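Local coordinates for protein putative succinylglutamate desuccinylase / aspartoacylase (Shewanella amazonensis, PDB 3FMC) that probably acts as a zinc-dependent hydrolase of the succinylglutamate desuccinylase/aspartoacylase family, at residues P34-E46 with L158-H172. Sequence-based numbering, arbitrary orientation.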
ATOM      1  N   PRO C  34      38.448   6.676  20.683  1.00 19.18           N
ATOM      2  CA  PRO C  34      37.420   5.657  20.539  1.00 18.48           C
ATOM      3  C   PRO C  34      36.988   5.486  19.078  1.00 15.84           C
ATOM      4  O   PRO C  34      37.115   6.431  18.285  1.00 16.96           O
ATOM      5  CB  PRO C  34      36.226   6.215  21.335  1.00 19.00           C
ATOM      6  CG  PRO C  34      36.766   7.359  22.169  1.00 22.17           C
ATOM      7  CD  PRO C  34      37.988   7.857  21.445  1.00 20.63           C
ATOM      8  N   SER C  35      36.464   4.308  18.757  1.00 16.33           N
ATOM      9  CA  SER C  35      35.922   4.035  17.418  1.00 15.49           C
ATOM     10  C   SER C  35      34.439   4.399  17.394  1.00 13.79           C
ATOM     11  O   SER C  35      33.707   4.270  18.389  1.00 16.98           O
ATOM     12  CB  SER C  35      36.112   2.586  16.996  1.00 13.84           C
ATOM     13  OG  SER C  35      35.518   1.696  17.917  1.00 20.75           O
ATOM     14  N   VAL C  36      33.989   4.815  16.229  1.00 15.37           N
ATOM     15  CA  VAL C  36      32.614   5.310  16.072  1.00 14.50           C
ATOM     16  C   VAL C  36      31.966   4.632  14.861  1.00 16.34           C
ATOM     17  O   VAL C  36      32.586   4.483  13.782  1.00 13.96           O
ATOM     18  CB  VAL C  36      32.596   6.822  15.836  1.00 16.22           C
ATOM     19  CG1 VAL C  36      31.163   7.384  15.838  1.00 15.95           C
ATOM     20  CG2 VAL C  36      33.490   7.551  16.918  1.00 14.77           C
ATOM     21  N   TYR C  37      30.721   4.257  15.062  1.00 13.43           N
ATOM     22  CA  TYR C  37      29.872   3.689  14.018  1.00 12.83           C
ATOM     23  C   TYR C  37      28.616   4.563  13.894  1.00 12.45           C
ATOM     24  O   TYR C  37      27.943   4.803  14.886  1.00 14.60           O
ATOM     25  CB  TYR C  37      29.499   2.265  14.331  1.00 17.94           C
ATOM     26  CG  TYR C  37      28.492   1.677  13.362  1.00 11.82           C
ATOM     27  CD1 TYR C  37      28.894   1.028  12.193  1.00 15.55           C
ATOM     28  CD2 TYR C  37      27.129   1.773  13.620  1.00 14.47           C
ATOM     29  CE1 TYR C  37      27.917   0.482  11.300  1.00 12.58           C
ATOM     30  CE2 TYR C  37      26.179   1.231  12.752  1.00 12.91           C
ATOM     31  CZ  TYR C  37      26.596   0.584  11.581  1.00 14.30           C
ATOM     32  OH  TYR C  37      25.684   0.048  10.695  1.00 14.45           O
ATOM     33  N   ILE C  38      28.358   5.055  12.682  1.00 11.96           N
ATOM     34  CA  ILE C  38      27.223   5.971  12.398  1.00 13.70           C
ATOM     35  C   ILE C  38      26.419   5.375  11.246  1.00 14.86           C
ATOM     36  O   ILE C  38      27.000   4.972  10.237  1.00 14.18           O
ATOM     37  CB  ILE C  38      27.707   7.380  11.998  1.00 12.86           C
ATOM     38  CG1 ILE C  38      28.734   7.886  13.027  1.00 13.40           C
ATOM     39  CG2 ILE C  38      26.522   8.348  11.812  1.00 12.45           C
ATOM     40  CD1 ILE C  38      29.281   9.318  12.755  1.00 16.28           C
ATOM     41  N   GLN C  39      25.102   5.309  11.416  1.00 13.06           N
ATOM     42  CA  GLN C  39      24.211   4.843  10.338  1.00 13.64           C
ATOM     43  C   GLN C  39      23.015   5.771  10.186  1.00 12.57           C
ATOM     44  O   GLN C  39      22.656   6.490  11.099  1.00 12.80           O
ATOM     45  CB  GLN C  39      23.745   3.394  10.532  1.00 12.20           C
ATOM     46  CG  GLN C  39      22.864   3.155  11.746  1.00 11.21           C
ATOM     47  CD  GLN C  39      22.456   1.739  11.921  1.00 12.92           C
ATOM     48  OE1 GLN C  39      23.155   0.826  11.509  1.00 12.16           O
ATOM     49  NE2 GLN C  39      21.289   1.540  12.520  1.00 10.87           N
ATOM     50  N   ALA C  40      22.392   5.715   9.008  1.00 10.77           N
ATOM     51  CA  ALA C  40      21.240   6.539   8.681  1.00 11.16           C
ATOM     52  C   ALA C  40      20.280   5.753   7.802  1.00 14.22           C
ATOM     53  O   ALA C  40      20.714   4.889   7.015  1.00 14.26           O
ATOM     54  CB  ALA C  40      21.664   7.791   7.881  1.00  9.69           C
ATOM     55  N   ASN C  41      19.019   6.153   7.885  1.00 12.25           N
ATOM     56  CA  ASN C  41      17.954   5.796   6.892  1.00 12.34           C
ATOM     57  C   ASN C  41      17.541   4.319   6.986  1.00 15.56           C
ATOM     58  O   ASN C  41      17.211   3.662   5.966  1.00 14.78           O
ATOM     59  CB  ASN C  41      18.457   6.199   5.471  1.00 13.76           C
ATOM     60  CG  ASN C  41      17.353   6.502   4.430  1.00 11.65           C
ATOM     61  OD1 ASN C  41      17.684   6.699   3.244  1.00 14.27           O
ATOM     62  ND2 ASN C  41      16.087   6.595   4.844  1.00 10.22           N
ATOM     63  N   VAL C  42      17.603   3.779   8.209  1.00 10.27           N
ATOM     64  CA  VAL C  42      17.073   2.444   8.475  1.00 12.17           C
ATOM     65  C   VAL C  42      15.559   2.510   8.218  1.00 14.35           C
ATOM     66  O   VAL C  42      14.954   1.558   7.672  1.00 13.87           O
ATOM     67  CB  VAL C  42      17.465   1.917   9.894  1.00 11.42           C
ATOM     68  CG1 VAL C  42      16.631   0.662  10.299  1.00 14.36           C
ATOM     69  CG2 VAL C  42      18.970   1.502   9.932  1.00 11.87           C
ATOM     70  N   HIS C  43      14.933   3.624   8.623  1.00 12.50           N
ATOM     71  CA  HIS C  43      13.534   3.922   8.244  1.00 13.01           C
ATOM     72  C   HIS C  43      13.586   4.692   6.923  1.00 12.26           C
ATOM     73  O   HIS C  43      14.169   5.804   6.833  1.00 12.80           O
ATOM     74  CB  HIS C  43      12.782   4.702   9.300  1.00 12.59           C
ATOM     75  CG  HIS C  43      12.455   3.925  10.520  1.00 13.36           C
ATOM     76  ND1 HIS C  43      12.657   4.429  11.777  1.00 13.08           N
ATOM     77  CD2 HIS C  43      11.949   2.677  10.692  1.00 12.41           C
ATOM     78  CE1 HIS C  43      12.246   3.552  12.678  1.00 17.33           C
ATOM     79  NE2 HIS C  43      11.836   2.466  12.046  1.00 15.30           N
ATOM     80  N   GLY C  44      13.049   4.070   5.870  1.00 12.15           N
ATOM     81  CA  GLY C  44      13.168   4.579   4.480  1.00 12.18           C
ATOM     82  C   GLY C  44      12.829   6.048   4.202  1.00 11.98           C
ATOM     83  O   GLY C  44      13.433   6.687   3.351  1.00 13.17           O
ATOM     84  N   ALA C  45      11.796   6.572   4.856  1.00 10.79           N
ATOM     85  CA  ALA C  45      11.374   7.972   4.667  1.00 11.72           C
ATOM     86  C   ALA C  45      12.292   8.967   5.362  1.00 11.61           C
ATOM     87  O   ALA C  45      12.219  10.150   5.069  1.00 14.16           O
ATOM     88  CB  ALA C  45       9.967   8.198   5.194  1.00 11.96           C
ATOM     89  N   GLU C  46      13.159   8.476   6.242  1.00 12.82           N
ATOM     90  CA  GLU C  46      13.970   9.343   7.130  1.00 13.07           C
ATOM     91  C   GLU C  46      15.298   9.669   6.488  1.00 11.39           C
ATOM     92  O   GLU C  46      16.346   9.367   7.023  1.00 15.24           O
ATOM     93  CB  GLU C  46      14.077   8.665   8.512  1.00 12.72           C
ATOM     94  CG  GLU C  46      12.671   8.429   9.153  1.00 14.39           C
ATOM     95  CD  GLU C  46      12.697   7.815  10.502  1.00 11.86           C
ATOM     96  OE1 GLU C  46      13.823   7.623  11.070  1.00 11.86           O
ATOM     97  OE2 GLU C  46      11.571   7.543  11.054  1.00 13.55           O
ATOM     98  N   LEU C 158      23.731  -4.972  10.526  1.00 13.92           N
ATOM     99  CA  LEU C 158      24.080  -3.637  11.053  1.00 13.02           C
ATOM    100  C   LEU C 158      24.633  -3.722  12.461  1.00 13.21           C
ATOM    101  O   LEU C 158      25.643  -3.098  12.780  1.00 15.36           O
ATOM    102  CB  LEU C 158      22.836  -2.740  11.064  1.00 13.45           C
ATOM    103  CG  LEU C 158      22.251  -2.395   9.677  1.00 12.45           C
ATOM    104  CD1 LEU C 158      20.904  -1.684   9.769  1.00 11.93           C
ATOM    105  CD2 LEU C 158      23.229  -1.573   8.899  1.00 12.80           C
ATOM    106  N   GLN C 159      23.987  -4.549  13.277  1.00 13.95           N
ATOM    107  CA  GLN C 159      24.315  -4.718  14.685  1.00 14.00           C
ATOM    108  C   GLN C 159      25.701  -5.251  14.888  1.00 16.01           C
ATOM    109  O   GLN C 159      26.424  -4.804  15.773  1.00 17.29           O
ATOM    110  CB  GLN C 159      23.271  -5.595  15.355  1.00 13.07           C
ATOM    111  CG  GLN C 159      23.381  -5.641  16.900  1.00 13.47           C
ATOM    112  CD  GLN C 159      22.252  -6.372  17.528  1.00 13.02           C
ATOM    113  OE1 GLN C 159      21.134  -6.403  16.982  1.00 15.47           O
ATOM    114  NE2 GLN C 159      22.490  -6.941  18.724  1.00 14.10           N
ATOM    115  N   SER C 160      26.075  -6.247  14.093  1.00 16.59           N
ATOM    116  CA  SER C 160      27.399  -6.836  14.208  1.00 17.45           C
ATOM    117  C   SER C 160      28.460  -5.770  13.942  1.00 17.78           C
ATOM    118  O   SER C 160      29.504  -5.756  14.621  1.00 18.78           O
ATOM    119  CB  SER C 160      27.562  -8.013  13.250  1.00 18.84           C
ATOM    120  OG  SER C 160      28.905  -8.449  13.285  1.00 24.68           O
HETATM  121  N   MSE C 161      28.214  -4.880  12.976  1.00 15.88           N
HETATM  122  CA  MSE C 161      29.146  -3.766  12.724  1.00 16.79           C
HETATM  123  C   MSE C 161      29.171  -2.793  13.915  1.00 18.33           C
HETATM  124  O   MSE C 161      30.256  -2.375  14.365  1.00 16.58           O
HETATM  125  CB  MSE C 161      28.808  -3.015  11.442  1.00 16.01           C
HETATM  126  CG  MSE C 161      29.101  -3.844  10.146  1.00 21.11           C
HETATM  127 SE   MSE C 161      28.962  -2.734   8.616  0.75 13.38          SE
HETATM  128  CE  MSE C 161      26.925  -2.510   8.613  1.00 12.34           C
ATOM    129  N   ALA C 162      27.986  -2.475  14.433  1.00 16.86           N
ATOM    130  CA  ALA C 162      27.830  -1.525  15.546  1.00 14.83           C
ATOM    131  C   ALA C 162      28.559  -2.025  16.804  1.00 14.48           C
ATOM    132  O   ALA C 162      29.174  -1.259  17.505  1.00 17.61           O
ATOM    133  CB  ALA C 162      26.350  -1.333  15.865  1.00 12.68           C
ATOM    134  N   HIS C 163      28.439  -3.324  17.079  1.00 14.45           N
ATOM    135  CA  HIS C 163      29.073  -3.940  18.247  1.00 14.36           C
ATOM    136  C   HIS C 163      30.593  -3.764  18.271  1.00 17.06           C
ATOM    137  O   HIS C 163      31.214  -3.831  19.338  1.00 16.65           O
ATOM    138  CB  HIS C 163      28.771  -5.430  18.304  1.00 15.65           C
ATOM    139  CG  HIS C 163      27.422  -5.773  18.848  1.00 16.87           C
ATOM    140  ND1 HIS C 163      26.842  -5.090  19.898  1.00 16.88           N
ATOM    141  CD2 HIS C 163      26.624  -6.838  18.599  1.00 14.06           C
ATOM    142  CE1 HIS C 163      25.706  -5.684  20.224  1.00 16.99           C
ATOM    143  NE2 HIS C 163      25.541  -6.744  19.444  1.00 15.27           N
ATOM    144  N   ARG C 164      31.199  -3.590  17.103  1.00 14.85           N
ATOM    145  CA  ARG C 164      32.640  -3.412  17.025  1.00 19.53           C
ATOM    146  C   ARG C 164      33.128  -2.041  17.474  1.00 17.99           C
ATOM    147  O   ARG C 164      34.290  -1.911  17.786  1.00 18.95           O
ATOM    148  CB  ARG C 164      33.156  -3.639  15.611  1.00 19.64           C
ATOM    149  CG  ARG C 164      32.933  -5.039  15.097  1.00 24.44           C
ATOM    150  CD  ARG C 164      33.327  -5.119  13.638  1.00 33.12           C
ATOM    151  NE  ARG C 164      32.994  -6.461  13.147  1.00 49.82           N
ATOM    152  CZ  ARG C 164      33.756  -7.546  13.338  1.00 54.75           C
ATOM    153  NH1 ARG C 164      34.911  -7.466  14.009  1.00 58.59           N
ATOM    154  NH2 ARG C 164      33.363  -8.728  12.858  1.00 52.29           N
ATOM    155  N   ALA C 165      32.249  -1.051  17.521  1.00 17.04           N
ATOM    156  CA  ALA C 165      32.588   0.333  17.900  1.00 17.66           C
ATOM    157  C   ALA C 165      32.386   0.647  19.408  1.00 18.12           C
ATOM    158  O   ALA C 165      31.643  -0.034  20.124  1.00 17.24           O
ATOM    159  CB  ALA C 165      31.734   1.311  17.053  1.00 15.95           C
ATOM    160  N   ASP C 166      33.038   1.722  19.856  1.00 14.29           N
ATOM    161  CA  ASP C 166      32.884   2.244  21.205  1.00 16.40           C
ATOM    162  C   ASP C 166      31.697   3.185  21.288  1.00 14.91           C
ATOM    163  O   ASP C 166      31.120   3.335  22.346  1.00 15.60           O
ATOM    164  CB  ASP C 166      34.132   3.008  21.633  1.00 15.81           C
ATOM    165  CG  ASP C 166      35.384   2.131  21.599  1.00 18.22           C
ATOM    166  OD1 ASP C 166      35.300   0.956  22.020  1.00 17.95           O
ATOM    167  OD2 ASP C 166      36.411   2.610  21.067  1.00 16.87           O
ATOM    168  N   ILE C 167      31.397   3.857  20.179  1.00 14.35           N
ATOM    169  CA  ILE C 167      30.311   4.839  20.079  1.00 16.63           C
ATOM    170  C   ILE C 167      29.446   4.508  18.869  1.00 16.04           C
ATOM    171  O   ILE C 167      29.963   4.333  17.762  1.00 13.66           O
ATOM    172  CB  ILE C 167      30.885   6.262  19.913  1.00 16.73           C
ATOM    173  CG1 ILE C 167      31.792   6.610  21.114  1.00 13.96           C
ATOM    174  CG2 ILE C 167      29.759   7.317  19.738  1.00 13.65           C
ATOM    175  CD1 ILE C 167      32.662   7.828  20.845  1.00 15.49           C
ATOM    176  N   VAL C 168      28.140   4.453  19.095  1.00 16.38           N
ATOM    177  CA  VAL C 168      27.165   4.163  18.050  1.00 15.37           C
ATOM    178  C   VAL C 168      26.182   5.307  17.953  1.00 12.21           C
ATOM    179  O   VAL C 168      25.566   5.662  18.967  1.00 15.47           O
ATOM    180  CB  VAL C 168      26.408   2.853  18.353  1.00 17.65           C
ATOM    181  CG1 VAL C 168      25.253   2.644  17.394  1.00 15.88           C
ATOM    182  CG2 VAL C 168      27.404   1.633  18.352  1.00 14.97           C
ATOM    183  N   LEU C 169      26.066   5.890  16.771  1.00 12.47           N
ATOM    184  CA  LEU C 169      25.104   6.978  16.526  1.00 11.70           C
ATOM    185  C   LEU C 169      24.136   6.539  15.419  1.00 13.48           C
ATOM    186  O   LEU C 169      24.547   6.314  14.291  1.00 13.28           O
ATOM    187  CB  LEU C 169      25.800   8.281  16.103  1.00 16.44           C
ATOM    188  CG  LEU C 169      26.907   8.817  17.008  1.00 15.79           C
ATOM    189  CD1 LEU C 169      27.514  10.097  16.347  1.00 15.13           C
ATOM    190  CD2 LEU C 169      26.386   9.027  18.417  1.00 15.02           C
ATOM    191  N   ASP C 170      22.864   6.409  15.768  1.00 12.33           N
ATOM    192  CA  ASP C 170      21.797   5.977  14.817  1.00 11.56           C
ATOM    193  C   ASP C 170      21.029   7.240  14.436  1.00 10.90           C
ATOM    194  O   ASP C 170      20.418   7.877  15.280  1.00 13.26           O
ATOM    195  CB  ASP C 170      20.904   4.935  15.490  1.00 14.17           C
ATOM    196  CG  ASP C 170      20.027   4.148  14.491  1.00 14.82           C
ATOM    197  OD1 ASP C 170      20.212   4.329  13.276  1.00 12.86           O
ATOM    198  OD2 ASP C 170      19.141   3.373  14.947  1.00 17.97           O
ATOM    199  N   LEU C 171      21.102   7.601  13.174  1.00 12.09           N
ATOM    200  CA  LEU C 171      20.465   8.808  12.690  1.00 12.82           C
ATOM    201  C   LEU C 171      19.077   8.524  12.105  1.00 13.43           C
ATOM    202  O   LEU C 171      18.926   7.811  11.072  1.00 13.36           O
ATOM    203  CB  LEU C 171      21.322   9.518  11.657  1.00 13.15           C
ATOM    204  CG  LEU C 171      22.792   9.754  12.037  1.00 13.52           C
ATOM    205  CD1 LEU C 171      23.453  10.514  10.904  1.00 12.00           C
ATOM    206  CD2 LEU C 171      22.926  10.499  13.355  1.00 13.99           C
ATOM    207  N   HIS C 172      18.095   9.159  12.744  1.00 12.19           N
ATOM    208  CA  HIS C 172      16.691   9.064  12.388  1.00 13.75           C
ATOM    209  C   HIS C 172      16.086  10.458  12.172  1.00 13.91           C
ATOM    210  O   HIS C 172      16.749  11.480  12.298  1.00 12.94           O
ATOM    211  CB  HIS C 172      15.936   8.328  13.512  1.00 15.97           C
ATOM    212  CG  HIS C 172      16.226   6.844  13.604  1.00 15.34           C
ATOM    213  ND1 HIS C 172      15.323   5.872  13.198  1.00 15.10           N
ATOM    214  CD2 HIS C 172      17.313   6.177  14.061  1.00 15.18           C
ATOM    215  CE1 HIS C 172      15.846   4.674  13.404  1.00 19.90           C
ATOM    216  NE2 HIS C 172      17.054   4.828  13.923  1.00 14.77           N
TER
HETATM  217  O   HOH W   1      35.916  -0.890  19.839  1.00 37.96           O
HETATM  218  O   HOH W   2      18.250   8.947   8.721  1.00 15.72           O
HETATM  219  O   HOH W   3      18.740   4.982  10.937  1.00 14.04           O
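Strands 36-40 and 167-172 run parallel, their axes 10° apart. Ser35 O opens the ladder by accepting from Ile167 N, and Tyr37 and Gln39 then each use both N and O: Tyr37 N gives to Ile167 O at 2.8 Å, and the carbonyl of Tyr37 accepts from Leu169 N. Gln39 repeats the pattern with Leu169 O and Leu171 N. At the start of the pairing Ser35 N donates to Asp166 OD2 at 2.9 Å, while Asp166 N reaches Ser35 OG; one water joins that hydroxyl to Arg164 O and Asp166 OD1.

On one face of the sheet the Ile38 and Leu169 side chains run alongside each other, their CD1 atoms in contact, and Ile38 CG2 meets Leu171 CD1 at 3.9 Å; helix 48-60 covers this layer. The other face carries Tyr37, whose CG is anti to the backbone N (chi1 173°), which carries the ring to helix 158-163. Ala162 CA stands 3.8 Å above the ring plane, toward its rim, and Met161 CB, of a selenomethionine, approaches Tyr37 CE1.

A parallel strand pair with helices on both faces fits the alpha/beta core of the zinc-exopeptidase clan. Beyond Tyr37 the same face turns polar: Tyr37 OH donates to Gln39 OE1 at 2.8 Å, in the carbonyl plane, fixing the amide so that NE2 can bond Asp170 OD1 from above the carboxylate plane; Tyr104 also bonds NE2. Asp170 OD2 in turn accepts from His172 NE2 at 2.7 Å, within the imidazole plane.

At the C-terminal ends His43, Glu46 and His172 gather, consistent with an empty zinc site: His43 ND1 and His172 ND1 are 3.3 Å apart, and the bond from His172 ND1 to Glu46 OE1 is weak. Asn99 holds His43 NE2, and Thr173 N bonds Glu46 OE1.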